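Local coordinates for cupin 2, conserved barrel domain protein (Shewanella frigidimarina, PDB 2PFW) that is of unknown function but folds as a small RmlC-like cupin barrel whose family affinities lie with the KdgF-type cupins, at residues S58-G63 / G98-T103; H52-V57 / P106-F111; N68-I73 / P86-G91; G21-Q26 / I39-G44. One frame throughout, in Å; residues are numbered along the deposited sequence.

Contact 1: residues S58-G63 / G98-T103; sequences SYVVEG and GILIDT. With EDO (1,2-ethanediol), chain C.
A classic beta bulge interrupts the pairing here: Val61 and Glu62 both face Ile99, and the single carbonyl oxygen Ile99 O accepts from Val61 N at 2.8 Å and from Glu62 N at 3.2 Å. The first of these bonds is bent, 136° at the hydrogen. Before the bulge the strands run antiparallel in normal register, with Tyr59 and Ile101 exchanging both backbone bonds (Tyr59 O to Ile101 N 2.9 Å). Val61 has a nearly helical psi of -55°, and its CB points toward strand 98-103. With CG1 anti to the backbone N (chi1 168°), the other methyl, CG2, presses on Ile101 CG1 at 3.4 Å, tighter than usual for two carbons, while Val61 CB rests 3.6 Å from Ile99 CG2. An alanine here, lacking both methyls, would probably leave a gap beside Ile101 CG1 and let that isoleucine side chain turn. On the face that holds Val60 and Leu100, Leu100 CD2 reaches back across the strand to 3.4 Å from Tyr59 O and 3.9 Å from Val60 CG2. Phe65 touches both of these side chains from strand 65-69. The face of Tyr59 and Ile101 meets the second subunit, where Tyr59 packs on Ile101 and hydrogen-bonds through OH to Lys38 NZ, both of that subunit. Asp102, on the Leu100 face, turns its carboxylate to an ethanediol probably from the crystallisation liquor. Bulged antiparallel strands, with Val60 and Leu100 packed inward and Tyr59 and Ile101 facing the second subunit, fit the larger sheet of a cupin barrel.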
loop_
_atom_site.group_PDB
_atom_site.type_symbol
_atom_site.label_atom_id
_atom_site.label_comp_id
_atom_site.label_asym_id
_atom_site.label_seq_id
_atom_site.Cartn_x
_atom_site.Cartn_y
_atom_site.Cartn_z
ATOM N N SER A 58 5.998 3.191 0.202
ATOM C CA SER A 58 5.071 4.163 0.774
ATOM C C SER A 58 4.347 4.904 -0.352
ATOM O O SER A 58 4.933 5.221 -1.384
ATOM C CB SER A 58 5.800 5.142 1.688
ATOM O OG SER A 58 5.808 4.753 3.039
ATOM N N TYR A 59 3.060 5.154 -0.127
ATOM C CA TYR A 59 2.208 5.846 -1.082
ATOM C C TYR A 59 1.599 7.090 -0.434
ATOM O O TYR A 59 1.132 7.014 0.701
ATOM C CB TYR A 59 1.087 4.938 -1.601
ATOM C CG TYR A 59 0.190 5.644 -2.601
ATOM C CD1 TYR A 59 0.587 5.846 -3.906
ATOM C CD2 TYR A 59 -1.068 6.105 -2.216
ATOM C CE1 TYR A 59 -0.231 6.489 -4.822
ATOM C CE2 TYR A 59 -1.889 6.748 -3.123
ATOM C CZ TYR A 59 -1.467 6.936 -4.415
ATOM O OH TYR A 59 -2.293 7.581 -5.312
ATOM N N VAL A 60 1.608 8.218 -1.146
ATOM C CA VAL A 60 0.989 9.410 -0.565
ATOM C C VAL A 60 -0.501 9.442 -0.917
ATOM O O VAL A 60 -0.849 9.600 -2.083
ATOM C CB VAL A 60 1.658 10.718 -1.011
ATOM C CG1 VAL A 60 1.103 11.884 -0.197
ATOM C CG2 VAL A 60 3.169 10.661 -0.861
ATOM N N VAL A 61 -1.340 9.278 0.098
ATOM C CA VAL A 61 -2.786 9.369 -0.096
ATOM C C VAL A 61 -3.172 10.838 -0.245
ATOM O O VAL A 61 -3.781 11.215 -1.248
ATOM C CB VAL A 61 -3.575 8.729 1.052
ATOM C CG1 VAL A 61 -5.046 9.093 0.953
ATOM C CG2 VAL A 61 -3.388 7.217 1.039
ATOM N N GLU A 62 -2.805 11.675 0.726
ATOM C CA GLU A 62 -2.936 13.117 0.501
ATOM C C GLU A 62 -2.011 13.923 1.408
ATOM O O GLU A 62 -1.628 13.474 2.483
ATOM C CB GLU A 62 -4.388 13.545 0.709
ATOM C CG GLU A 62 -4.812 13.543 2.161
ATOM C CD GLU A 62 -5.805 14.647 2.477
ATOM O OE1 GLU A 62 -5.657 15.762 1.931
ATOM O OE2 GLU A 62 -6.728 14.392 3.274
ATOM N N GLY A 63 -1.678 15.129 0.962
ATOM C CA GLY A 63 -0.859 16.068 1.708
ATOM C C GLY A 63 0.488 16.254 1.035
ATOM O O GLY A 63 0.797 15.570 0.061
ATOM N N GLY A 98 -1.629 15.327 6.267
ATOM C CA GLY A 98 -1.717 14.408 5.139
ATOM C C GLY A 98 -1.916 12.964 5.555
ATOM O O GLY A 98 -2.124 12.663 6.729
ATOM N N ILE A 99 -1.854 12.066 4.579
ATOM C CA ILE A 99 -2.059 10.635 4.810
ATOM C C ILE A 99 -1.115 9.796 3.953
ATOM O O ILE A 99 -0.945 10.044 2.761
ATOM C CB ILE A 99 -3.516 10.236 4.540
ATOM C CG1 ILE A 99 -4.515 10.935 5.463
ATOM C CG2 ILE A 99 -3.701 8.733 4.623
ATOM C CD1 ILE A 99 -5.929 10.965 4.925
ATOM N N LEU A 100 -0.495 8.806 4.592
ATOM C CA LEU A 100 0.416 7.878 3.945
ATOM C C LEU A 100 -0.097 6.434 4.058
ATOM O O LEU A 100 -0.693 6.075 5.066
ATOM C CB LEU A 100 1.805 7.891 4.572
ATOM C CG LEU A 100 2.806 8.959 4.164
ATOM C CD1 LEU A 100 4.136 8.702 4.871
ATOM C CD2 LEU A 100 2.995 9.009 2.661
ATOM N N ILE A 101 0.167 5.621 3.048
ATOM C CA ILE A 101 0.102 4.167 3.210
ATOM C C ILE A 101 1.519 3.605 3.285
ATOM O O ILE A 101 2.249 3.653 2.301
ATOM C CB ILE A 101 -0.697 3.508 2.067
ATOM C CG1 ILE A 101 -2.029 4.183 1.753
ATOM C CG2 ILE A 101 -0.844 2.019 2.355
ATOM C CD1 ILE A 101 -3.322 3.541 2.174
ATOM N N ASP A 102 1.900 3.115 4.453
ATOM C CA ASP A 102 3.209 2.497 4.643
ATOM C C ASP A 102 3.058 0.973 4.575
ATOM O O ASP A 102 2.279 0.439 5.362
ATOM C CB ASP A 102 3.832 2.883 5.976
ATOM C CG ASP A 102 4.394 4.283 6.074
ATOM O OD1 ASP A 102 4.708 4.915 5.048
ATOM O OD2 ASP A 102 4.537 4.783 7.211
ATOM N N THR A 103 3.787 0.341 3.669
ATOM C CA THR A 103 3.848 -1.114 3.609
ATOM C C THR A 103 5.276 -1.620 3.789
ATOM O O THR A 103 6.210 -1.021 3.258
ATOM C CB THR A 103 3.293 -1.632 2.271
ATOM O OG1 THR A 103 4.298 -1.599 1.261
ATOM C CG2 THR A 103 2.174 -0.704 1.801
HETATM C C1 EDO C . 6.836 6.373 7.092
HETATM O O1 EDO C . 7.084 6.500 5.691
HETATM C C2 EDO C . 5.866 7.465 7.528
HETATM O O2 EDO C . 5.129 7.023 8.672
#

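Contact 2: residues H52-V57 / P106-F111; sequences HRHSQV and PAREDF. With EDO (1,2-ethanediol), chain C.
Ring-and-chain packing joins His54, in the turn leading into strand 55-61, to the loop that follows strand 98-105, so that the C-terminal tail folds back at this end of the barrel. Arg108 CD sits over one face of the His54 imidazole, 3.3 Å from its centroid and 11° off the normal, a close CH-pi contact. On the other side of the ring, a face of the Arg53 guanidinium lies over His54 CE1. Pro106 CG approaches His54 CD2 to 3.3 Å from outside the ring plane, while Pro106 O lies at the imidazole edge near its plane. His54 ND1 is buried without a polar partner in the model. In the chain, His52 and Gln56 have the spacing of the second histidine and the Glu or Gln of cupin motif 1, positions that hold metal in many cupins, although no metal is modelled here. His52 NE2 gives Gln56 OE1 a weak bond of 3.1 Å, and Gln56 NE2 a weak one to the ethanediol O1. Arg108 is bent at chi2 (-87°) and chi3, which folds its guanidinium back between two rings: His52 CD2 lies over one face, 3.5 Å from Arg108 NH1, and Phe111 CZ over the other. Two nitrogens, Arg108 NE and Arg108 NH2, grip Asp110 OD2 side-on, each at 3.1 Å, in a salt bridge. An alanine replacing Arg108 would probably uncover the His54 face and leave the Asp110 carboxylate without its cationic mate. Phe104 adds a cation-pi contact to Arg108.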
loop_
_atom_site.group_PDB
_atom_site.type_symbol
_atom_site.label_atom_id
_atom_site.label_comp_id
_atom_site.label_asym_id
_atom_site.label_seq_id
_atom_site.Cartn_x
_atom_site.Cartn_y
_atom_site.Cartn_z
ATOM N N HIS A 52 15.598 0.741 9.447
ATOM C CA HIS A 52 15.150 -0.577 9.909
ATOM C C HIS A 52 15.438 -1.632 8.849
ATOM O O HIS A 52 15.702 -1.329 7.682
ATOM C CB HIS A 52 13.673 -0.529 10.294
ATOM C CG HIS A 52 12.785 0.197 9.335
ATOM N ND1 HIS A 52 12.681 -0.160 8.010
ATOM C CD2 HIS A 52 11.952 1.255 9.494
ATOM C CE1 HIS A 52 11.829 0.645 7.396
ATOM N NE2 HIS A 52 11.371 1.513 8.277
ATOM N N ARG A 53 15.414 -2.906 9.244
ATOM C CA ARG A 53 15.727 -3.977 8.296
ATOM C C ARG A 53 14.637 -4.100 7.231
ATOM O O ARG A 53 14.917 -4.341 6.061
ATOM C CB ARG A 53 15.895 -5.312 9.020
ATOM C CG ARG A 53 14.675 -5.788 9.797
ATOM C CD ARG A 53 15.013 -7.059 10.567
ATOM N NE ARG A 53 13.871 -7.684 11.206
ATOM C CZ ARG A 53 13.373 -7.406 12.394
ATOM N NH1 ARG A 53 13.909 -6.464 13.160
ATOM N NH2 ARG A 53 12.315 -8.072 12.844
ATOM N N HIS A 54 13.395 -3.933 7.657
ATOM C CA HIS A 54 12.229 -4.153 6.809
ATOM C C HIS A 54 12.311 -3.393 5.495
ATOM O O HIS A 54 12.695 -2.216 5.461
ATOM C CB HIS A 54 10.961 -3.737 7.558
ATOM C CG HIS A 54 10.799 -4.339 8.914
ATOM N ND1 HIS A 54 11.476 -3.885 10.024
ATOM C CD2 HIS A 54 10.025 -5.364 9.348
ATOM C CE1 HIS A 54 11.136 -4.599 11.081
ATOM N NE2 HIS A 54 10.254 -5.507 10.694
ATOM N N SER A 55 11.956 -4.034 4.378
ATOM C CA SER A 55 11.751 -3.273 3.144
ATOM C C SER A 55 10.505 -2.408 3.326
ATOM O O SER A 55 9.622 -2.743 4.116
ATOM C CB SER A 55 11.635 -4.184 1.934
ATOM O OG SER A 55 12.911 -4.526 1.426
ATOM N N GLN A 56 10.436 -1.282 2.626
ATOM C CA GLN A 56 9.303 -0.377 2.829
ATOM C C GLN A 56 8.924 0.280 1.504
ATOM O O GLN A 56 9.783 0.816 0.800
ATOM C CB GLN A 56 9.606 0.686 3.885
ATOM C CG GLN A 56 8.489 1.697 4.098
ATOM C CD GLN A 56 8.876 2.829 5.028
ATOM O OE1 GLN A 56 9.616 2.665 5.997
ATOM N NE2 GLN A 56 8.363 4.020 4.740
ATOM N N VAL A 57 7.635 0.229 1.172
ATOM C CA VAL A 57 7.116 1.034 0.057
ATOM C C VAL A 57 6.008 1.925 0.610
ATOM O O VAL A 57 5.200 1.473 1.422
ATOM C CB VAL A 57 6.639 0.175 -1.111
ATOM C CG1 VAL A 57 6.298 1.015 -2.335
ATOM C CG2 VAL A 57 7.709 -0.841 -1.502
ATOM N N PRO A 106 9.494 -7.853 6.118
ATOM C CA PRO A 106 8.828 -8.660 7.165
ATOM C C PRO A 106 7.694 -7.787 7.706
ATOM O O PRO A 106 7.693 -6.586 7.411
ATOM C CB PRO A 106 9.865 -8.940 8.234
ATOM C CG PRO A 106 11.033 -8.098 7.857
ATOM C CD PRO A 106 10.982 -8.040 6.362
ATOM N N ALA A 107 6.759 -8.326 8.475
ATOM C CA ALA A 107 5.902 -7.465 9.283
ATOM C C ALA A 107 6.755 -6.693 10.291
ATOM O O ALA A 107 7.851 -7.141 10.631
ATOM C CB ALA A 107 4.835 -8.268 9.999
ATOM N N ARG A 108 6.259 -5.556 10.756
ATOM C CA ARG A 108 6.838 -4.858 11.896
ATOM C C ARG A 108 6.200 -5.372 13.181
ATOM O O ARG A 108 5.050 -5.032 13.486
ATOM C CB ARG A 108 6.641 -3.346 11.776
ATOM C CG ARG A 108 7.319 -2.704 10.583
ATOM C CD ARG A 108 8.751 -2.326 10.922
ATOM N NE ARG A 108 8.806 -1.256 11.917
ATOM C CZ ARG A 108 8.774 0.043 11.658
ATOM N NH1 ARG A 108 8.687 0.515 10.422
ATOM N NH2 ARG A 108 8.830 0.922 12.651
ATOM N N GLU A 109 6.909 -6.190 13.962
ATOM C CA GLU A 109 6.281 -6.723 15.170
ATOM C C GLU A 109 5.866 -5.598 16.113
ATOM O O GLU A 109 4.969 -5.777 16.938
ATOM C CB GLU A 109 7.186 -7.711 15.925
ATOM C CG GLU A 109 6.654 -7.958 17.332
ATOM C CD GLU A 109 7.092 -9.224 18.019
ATOM O OE1 GLU A 109 7.763 -10.057 17.377
ATOM O OE2 GLU A 109 6.764 -9.399 19.216
ATOM N N ASP A 110 6.506 -4.437 16.015
ATOM C CA ASP A 110 6.217 -3.363 16.964
ATOM C C ASP A 110 4.776 -2.871 16.845
ATOM O O ASP A 110 4.272 -2.186 17.740
ATOM C CB ASP A 110 7.164 -2.177 16.799
ATOM C CG ASP A 110 7.970 -2.134 15.528
ATOM O OD1 ASP A 110 8.455 -3.192 15.068
ATOM O OD2 ASP A 110 8.156 -1.037 14.952
ATOM N N PHE A 111 4.076 -3.197 15.759
ATOM C CA PHE A 111 2.804 -2.528 15.501
ATOM C C PHE A 111 1.601 -3.351 15.949
ATOM O O PHE A 111 0.474 -2.842 15.885
ATOM C CB PHE A 111 2.647 -2.220 14.013
ATOM C CG PHE A 111 3.611 -1.202 13.442
ATOM C CD1 PHE A 111 4.438 -0.454 14.262
ATOM C CD2 PHE A 111 3.674 -1.011 12.070
ATOM C CE1 PHE A 111 5.311 0.467 13.722
ATOM C CE2 PHE A 111 4.546 -0.092 11.522
ATOM C CZ PHE A 111 5.365 0.650 12.353
HETATM C C1 EDO C . 6.836 6.373 7.092
HETATM O O1 EDO C . 7.084 6.500 5.691
HETATM C C2 EDO C . 5.866 7.465 7.528
HETATM O O2 EDO C . 5.129 7.023 8.672
#

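Contact 3: residues N68-I73 / P86-G91; sequences NVDGVI and PHVDHG
Asn68 and Gly91 form the tight end of this contact, a hydrogen-bonded antiparallel pair in which Asn68 N donates to Gly91 O at 2.6 Å and 156°. Two residues on, Asp70 N continues the pairing with a 2.8 Å bond to Asp89 O, so strands 65-69 and 90-94 stay zipped up to the point where the first enters its hairpin. That hairpin is a type I' turn from Val69 to Val72; Asn68 OD1 accepts a weak bond from Gly71 N inside it. Beyond the strand pair the packing thins out. Val88 CG1, anti to the backbone N (chi1 172°), is the one methyl that reaches the turn: it lies 3.7 Å from Asp70 CB and 4.0 Å from Val69 CG1, the side chains crossing at about a right angle. On the solvent side Asp70 and Asp89 meet through water, which donates to Asp70 OD1 at 3.2 Å and accepts from Asp89 N at 2.7 Å; the carboxylates themselves are well apart. His7 of the second subunit packs on Val69. His90 leads away from the hairpin. Its ND1 donates to Val88 O at 3.1 Å and 175°, with that oxygen in the plane of the ring, and the imidazole meets His52 at a steep angle. One straight bond would hold the ring's rotation; ND1 is used as donor, which probably leaves NE2 on the His52 side, consistent with His90 being the histidine of cupin motif 2.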
loop_
_atom_site.group_PDB
_atom_site.type_symbol
_atom_site.label_atom_id
_atom_site.label_comp_id
_atom_site.label_asym_id
_atom_site.label_seq_id
_atom_site.Cartn_x
_atom_site.Cartn_y
_atom_site.Cartn_z
ATOM N N ASN A 68 13.048 12.313 2.884
ATOM C CA ASN A 68 14.467 12.028 2.693
ATOM C C ASN A 68 14.695 10.519 2.590
ATOM O O ASN A 68 14.368 9.815 3.547
ATOM C CB ASN A 68 15.306 12.605 3.836
ATOM C CG ASN A 68 16.789 12.578 3.494
ATOM O OD1 ASN A 68 17.252 11.739 2.718
ATOM N ND2 ASN A 68 17.546 13.510 4.069
ATOM N N VAL A 69 15.229 10.069 1.467
ATOM C CA VAL A 69 15.756 8.715 1.337
ATOM C C VAL A 69 17.230 8.747 0.926
ATOM O O VAL A 69 17.563 9.197 -0.166
ATOM C CB VAL A 69 14.974 7.862 0.328
ATOM C CG1 VAL A 69 15.585 6.469 0.244
ATOM C CG2 VAL A 69 13.508 7.767 0.718
ATOM N N ASP A 70 18.090 8.253 1.813
ATOM C CA ASP A 70 19.501 8.072 1.483
ATOM C C ASP A 70 20.133 9.404 1.087
ATOM O O ASP A 70 21.028 9.432 0.242
ATOM C CB ASP A 70 19.651 7.057 0.351
ATOM C CG ASP A 70 21.059 6.492 0.285
ATOM O OD1 ASP A 70 21.631 6.310 1.379
ATOM O OD2 ASP A 70 21.568 6.252 -0.828
ATOM N N GLY A 71 19.655 10.483 1.695
ATOM C CA GLY A 71 20.175 11.819 1.478
ATOM C C GLY A 71 19.544 12.511 0.288
ATOM O O GLY A 71 19.655 13.727 0.131
ATOM N N VAL A 72 18.862 11.762 -0.575
ATOM C CA VAL A 72 18.077 12.390 -1.645
ATOM C C VAL A 72 16.785 12.960 -1.075
ATOM O O VAL A 72 16.137 12.329 -0.239
ATOM C CB VAL A 72 17.786 11.387 -2.767
ATOM C CG1 VAL A 72 17.102 12.059 -3.945
ATOM C CG2 VAL A 72 19.078 10.716 -3.223
ATOM N N ILE A 73 16.400 14.168 -1.487
ATOM C CA ILE A 73 15.254 14.820 -0.858
ATOM C C ILE A 73 14.255 15.283 -1.915
ATOM O O ILE A 73 14.597 15.939 -2.902
ATOM C CB ILE A 73 15.632 16.041 -0.001
ATOM C CG1 ILE A 73 16.738 15.798 1.022
ATOM C CG2 ILE A 73 14.374 16.586 0.670
ATOM C CD1 ILE A 73 16.280 15.906 2.458
ATOM N N PRO A 86 16.215 -2.031 2.602
ATOM C CA PRO A 86 16.564 -2.386 3.983
ATOM C C PRO A 86 17.788 -1.593 4.468
ATOM O O PRO A 86 18.766 -1.516 3.729
ATOM C CB PRO A 86 16.881 -3.879 3.888
ATOM C CG PRO A 86 16.067 -4.342 2.719
ATOM C CD PRO A 86 16.128 -3.206 1.726
ATOM N N HIS A 87 17.651 -1.047 5.653
ATOM C CA HIS A 87 18.647 -0.382 6.464
ATOM C C HIS A 87 19.014 0.988 5.911
ATOM O O HIS A 87 19.946 1.620 6.417
ATOM C CB HIS A 87 19.911 -1.248 6.581
ATOM C CG HIS A 87 19.671 -2.565 7.254
ATOM N ND1 HIS A 87 19.837 -3.766 6.593
ATOM C CD2 HIS A 87 19.281 -2.883 8.506
ATOM C CE1 HIS A 87 19.556 -4.757 7.419
ATOM N NE2 HIS A 87 19.217 -4.253 8.590
ATOM N N VAL A 88 18.304 1.457 4.889
ATOM C CA VAL A 88 18.629 2.755 4.296
ATOM C C VAL A 88 18.084 3.894 5.152
ATOM O O VAL A 88 16.951 3.863 5.630
ATOM C CB VAL A 88 18.095 2.887 2.864
ATOM C CG1 VAL A 88 18.281 4.308 2.337
ATOM C CG2 VAL A 88 18.776 1.895 1.931
ATOM N N ASP A 89 18.901 4.923 5.376
ATOM C CA ASP A 89 18.467 6.073 6.157
ATOM C C ASP A 89 17.322 6.796 5.449
ATOM O O ASP A 89 17.376 6.956 4.230
ATOM C CB ASP A 89 19.619 7.050 6.380
ATOM C CG ASP A 89 20.531 6.666 7.524
ATOM O OD1 ASP A 89 20.108 5.872 8.388
ATOM O OD2 ASP A 89 21.677 7.169 7.548
ATOM N N HIS A 90 16.314 7.223 6.196
ATOM C CA HIS A 90 15.194 7.929 5.576
ATOM C C HIS A 90 14.481 8.826 6.581
ATOM O O HIS A 90 14.532 8.595 7.784
ATOM C CB HIS A 90 14.194 6.945 4.961
ATOM C CG HIS A 90 13.523 6.030 5.936
ATOM N ND1 HIS A 90 14.117 4.860 6.358
ATOM C CD2 HIS A 90 12.331 6.072 6.571
ATOM C CE1 HIS A 90 13.328 4.232 7.209
ATOM N NE2 HIS A 90 12.228 4.948 7.361
ATOM N N GLY A 91 13.790 9.855 6.076
ATOM C CA GLY A 91 12.914 10.659 6.921
ATOM C C GLY A 91 11.705 11.192 6.160
ATOM O O GLY A 91 11.771 11.275 4.936
HETATM O O HOH W 1 21.360 5.077 4.310
#

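Contact 4: residues G21-Q26 / I39-G44; sequences GGLKRQ and IWFDKG
Leu23 and Phe41 lie side by side on the inner face of a beta hairpin, strands 23-31 and 34-41, near one edge of the larger cupin sheet, with only the short strand 17-18 beyond it. Leu23 CD2 stands over the face of the Phe41 ring, 3.9 Å from the centroid, while Leu23 CD1 turns to Ile39 CG2. Phe41 in turn meets Phe65 edge-to-face. Further along the same face, Arg25 runs alongside Ile39, pointing the same way, and its CG touches Ile39 CD1 at 3.5 Å; its guanidinium continues to a cation-pi contact with Phe111. On the opposite face Trp40 offers its edge instead. Trp40 CG is anti to the carbonyl carbon (chi1 -69°), which swings the six-membered ring across the neighbouring strand, where Trp40 CZ3 meets Gln26 CB at 3.5 Å close to the indole plane. The Gln26 amide plane is turned 72° from the indole, and its NE2 is held by Thr14 O and Gly11 O. Lys24 crosses Trp40 at about a right angle. Bends at chi3 and chi4 bring Lys24 NZ to a water at 3.0 Å, and that water also lies 2.7 Å from Trp40 O. Lys24 NZ and Asp42 OD1, 4.1 Å apart, are opposite charges near each other but too distant for a salt bridge. Lys24 and Trp40 exchange both backbone bonds as a hydrogen-bonded pair. Where the strands part, Asp42 N makes one more bond to Gly22 O, 2.9 Å long and 169° at the hydrogen.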
loop_
_atom_site.group_PDB
_atom_site.type_symbol
_atom_site.label_atom_id
_atom_site.label_comp_id
_atom_site.label_asym_id
_atom_site.label_seq_id
_atom_site.Cartn_x
_atom_site.Cartn_y
_atom_site.Cartn_z
ATOM N N GLY A 21 3.429 11.884 18.697
ATOM C CA GLY A 21 4.249 12.551 17.700
ATOM C C GLY A 21 3.410 13.181 16.605
ATOM O O GLY A 21 3.928 13.511 15.538
ATOM N N GLY A 22 2.116 13.355 16.852
ATOM C CA GLY A 22 1.214 13.930 15.862
ATOM C C GLY A 22 0.785 12.902 14.824
ATOM O O GLY A 22 0.222 13.274 13.795
ATOM N N LEU A 23 1.058 11.638 15.113
ATOM C CA LEU A 23 0.823 10.518 14.220
ATOM C C LEU A 23 -0.336 9.647 14.707
ATOM O O LEU A 23 -0.481 9.405 15.903
ATOM C CB LEU A 23 2.076 9.654 14.086
ATOM C CG LEU A 23 3.269 10.206 13.318
ATOM C CD1 LEU A 23 4.033 9.076 12.637
ATOM C CD2 LEU A 23 2.846 11.244 12.292
ATOM N N LYS A 24 -1.141 9.181 13.760
ATOM C CA LYS A 24 -2.202 8.212 14.021
ATOM C C LYS A 24 -2.078 7.043 13.048
ATOM O O LYS A 24 -1.795 7.262 11.871
ATOM C CB LYS A 24 -3.579 8.848 13.896
ATOM C CG LYS A 24 -3.984 9.762 15.041
ATOM C CD LYS A 24 -5.403 10.267 14.873
ATOM C CE LYS A 24 -5.494 11.776 14.705
ATOM N NZ LYS A 24 -5.613 12.172 13.269
ATOM N N ARG A 25 -2.265 5.814 13.519
ATOM C CA ARG A 25 -1.970 4.651 12.683
ATOM C C ARG A 25 -3.160 3.693 12.619
ATOM O O ARG A 25 -3.782 3.423 13.647
ATOM C CB ARG A 25 -0.739 3.903 13.205
ATOM C CG ARG A 25 -0.301 2.730 12.347
ATOM C CD ARG A 25 1.082 2.222 12.736
ATOM N NE ARG A 25 1.067 1.646 14.071
ATOM C CZ ARG A 25 2.008 1.672 14.995
ATOM N NH1 ARG A 25 3.170 2.274 14.794
ATOM N NH2 ARG A 25 1.791 1.079 16.166
ATOM N N GLN A 26 -3.454 3.195 11.423
ATOM C CA GLN A 26 -4.485 2.178 11.253
ATOM C C GLN A 26 -3.969 0.977 10.463
ATOM O O GLN A 26 -3.425 1.123 9.372
ATOM C CB GLN A 26 -5.713 2.741 10.538
ATOM C CG GLN A 26 -6.917 1.804 10.549
ATOM C CD GLN A 26 -8.028 2.343 9.669
ATOM O OE1 GLN A 26 -7.777 2.633 8.501
ATOM N NE2 GLN A 26 -9.222 2.474 10.227
ATOM N N ILE A 39 -1.332 5.918 8.029
ATOM C CA ILE A 39 -0.793 6.904 8.954
ATOM C C ILE A 39 -1.319 8.306 8.647
ATOM O O ILE A 39 -1.092 8.814 7.549
ATOM C CB ILE A 39 0.747 6.965 8.895
ATOM C CG1 ILE A 39 1.443 5.601 8.872
ATOM C CG2 ILE A 39 1.267 7.834 10.032
ATOM C CD1 ILE A 39 1.390 4.870 10.190
ATOM N N TRP A 40 -2.002 8.915 9.606
ATOM C CA TRP A 40 -2.442 10.297 9.476
ATOM C C TRP A 40 -1.411 11.236 10.108
ATOM O O TRP A 40 -1.109 11.087 11.292
ATOM C CB TRP A 40 -3.783 10.543 10.155
ATOM C CG TRP A 40 -4.965 9.892 9.517
ATOM C CD1 TRP A 40 -5.900 10.470 8.710
ATOM C CD2 TRP A 40 -5.339 8.511 9.640
ATOM N NE1 TRP A 40 -6.832 9.531 8.324
ATOM C CE2 TRP A 40 -6.511 8.323 8.882
ATOM C CE3 TRP A 40 -4.788 7.423 10.325
ATOM C CZ2 TRP A 40 -7.142 7.088 8.786
ATOM C CZ3 TRP A 40 -5.416 6.202 10.228
ATOM C CH2 TRP A 40 -6.580 6.041 9.467
ATOM N N PHE A 41 -0.899 12.176 9.326
ATOM C CA PHE A 41 0.008 13.187 9.862
ATOM C C PHE A 41 -0.735 14.465 10.242
ATOM O O PHE A 41 -1.367 15.088 9.385
ATOM C CB PHE A 41 1.097 13.512 8.842
ATOM C CG PHE A 41 2.142 12.428 8.643
ATOM C CD1 PHE A 41 1.776 11.170 8.197
ATOM C CD2 PHE A 41 3.480 12.683 8.900
ATOM C CE1 PHE A 41 2.730 10.186 8.013
ATOM C CE2 PHE A 41 4.438 11.703 8.719
ATOM C CZ PHE A 41 4.063 10.451 8.271
ATOM N N ASP A 42 -0.672 14.886 11.497
ATOM C CA ASP A 42 -0.960 16.275 11.857
ATOM C C ASP A 42 -0.015 17.208 11.108
ATOM O O ASP A 42 1.041 16.784 10.633
ATOM C CB ASP A 42 -0.833 16.504 13.356
ATOM C CG ASP A 42 -1.692 15.566 14.177
ATOM O OD1 ASP A 42 -2.570 14.909 13.578
ATOM O OD2 ASP A 42 -1.484 15.486 15.404
ATOM N N LYS A 43 -0.380 18.485 10.986
ATOM C CA LYS A 43 0.516 19.430 10.319
ATOM C C LYS A 43 1.880 19.426 11.011
ATOM O O LYS A 43 1.965 19.506 12.234
ATOM C CB LYS A 43 -0.073 20.839 10.294
ATOM C CG LYS A 43 -1.462 20.920 9.677
ATOM C CD LYS A 43 -2.100 22.276 9.936
ATOM C CE LYS A 43 -2.870 22.774 8.719
ATOM N NZ LYS A 43 -4.123 23.485 9.110
ATOM N N GLY A 44 2.934 19.318 10.218
ATOM C CA GLY A 44 4.307 19.310 10.670
ATOM C C GLY A 44 4.694 18.069 11.441
ATOM O O GLY A 44 5.752 18.026 12.074
HETATM O O HOH W 2 -2.672 12.556 12.962
#

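Contacts 1 and 4 are neighbours in the larger sheet, their centres about 11 Å apart, joined where Gly98 O meets Phe41 N at 2.9 Å. Contact 2, its centre about 16 Å from that of contact 1, lies at the far end of the same strand pair, linked by Thr103 O to Val57 N at 2.8 Å. Contact 3 belongs to the smaller sheet; it meets contact 2 through His52 O and His87 N, 2.8 Å apart, but its nearest atoms stay about 8 Å from contacts 1 and 4. The probable cupin pocket lies between the sheets: His90 NE2 of contact 3 is 3.7 Å from His52 NE2 of contact 2, and the ethanediol touches contacts 1 and 2.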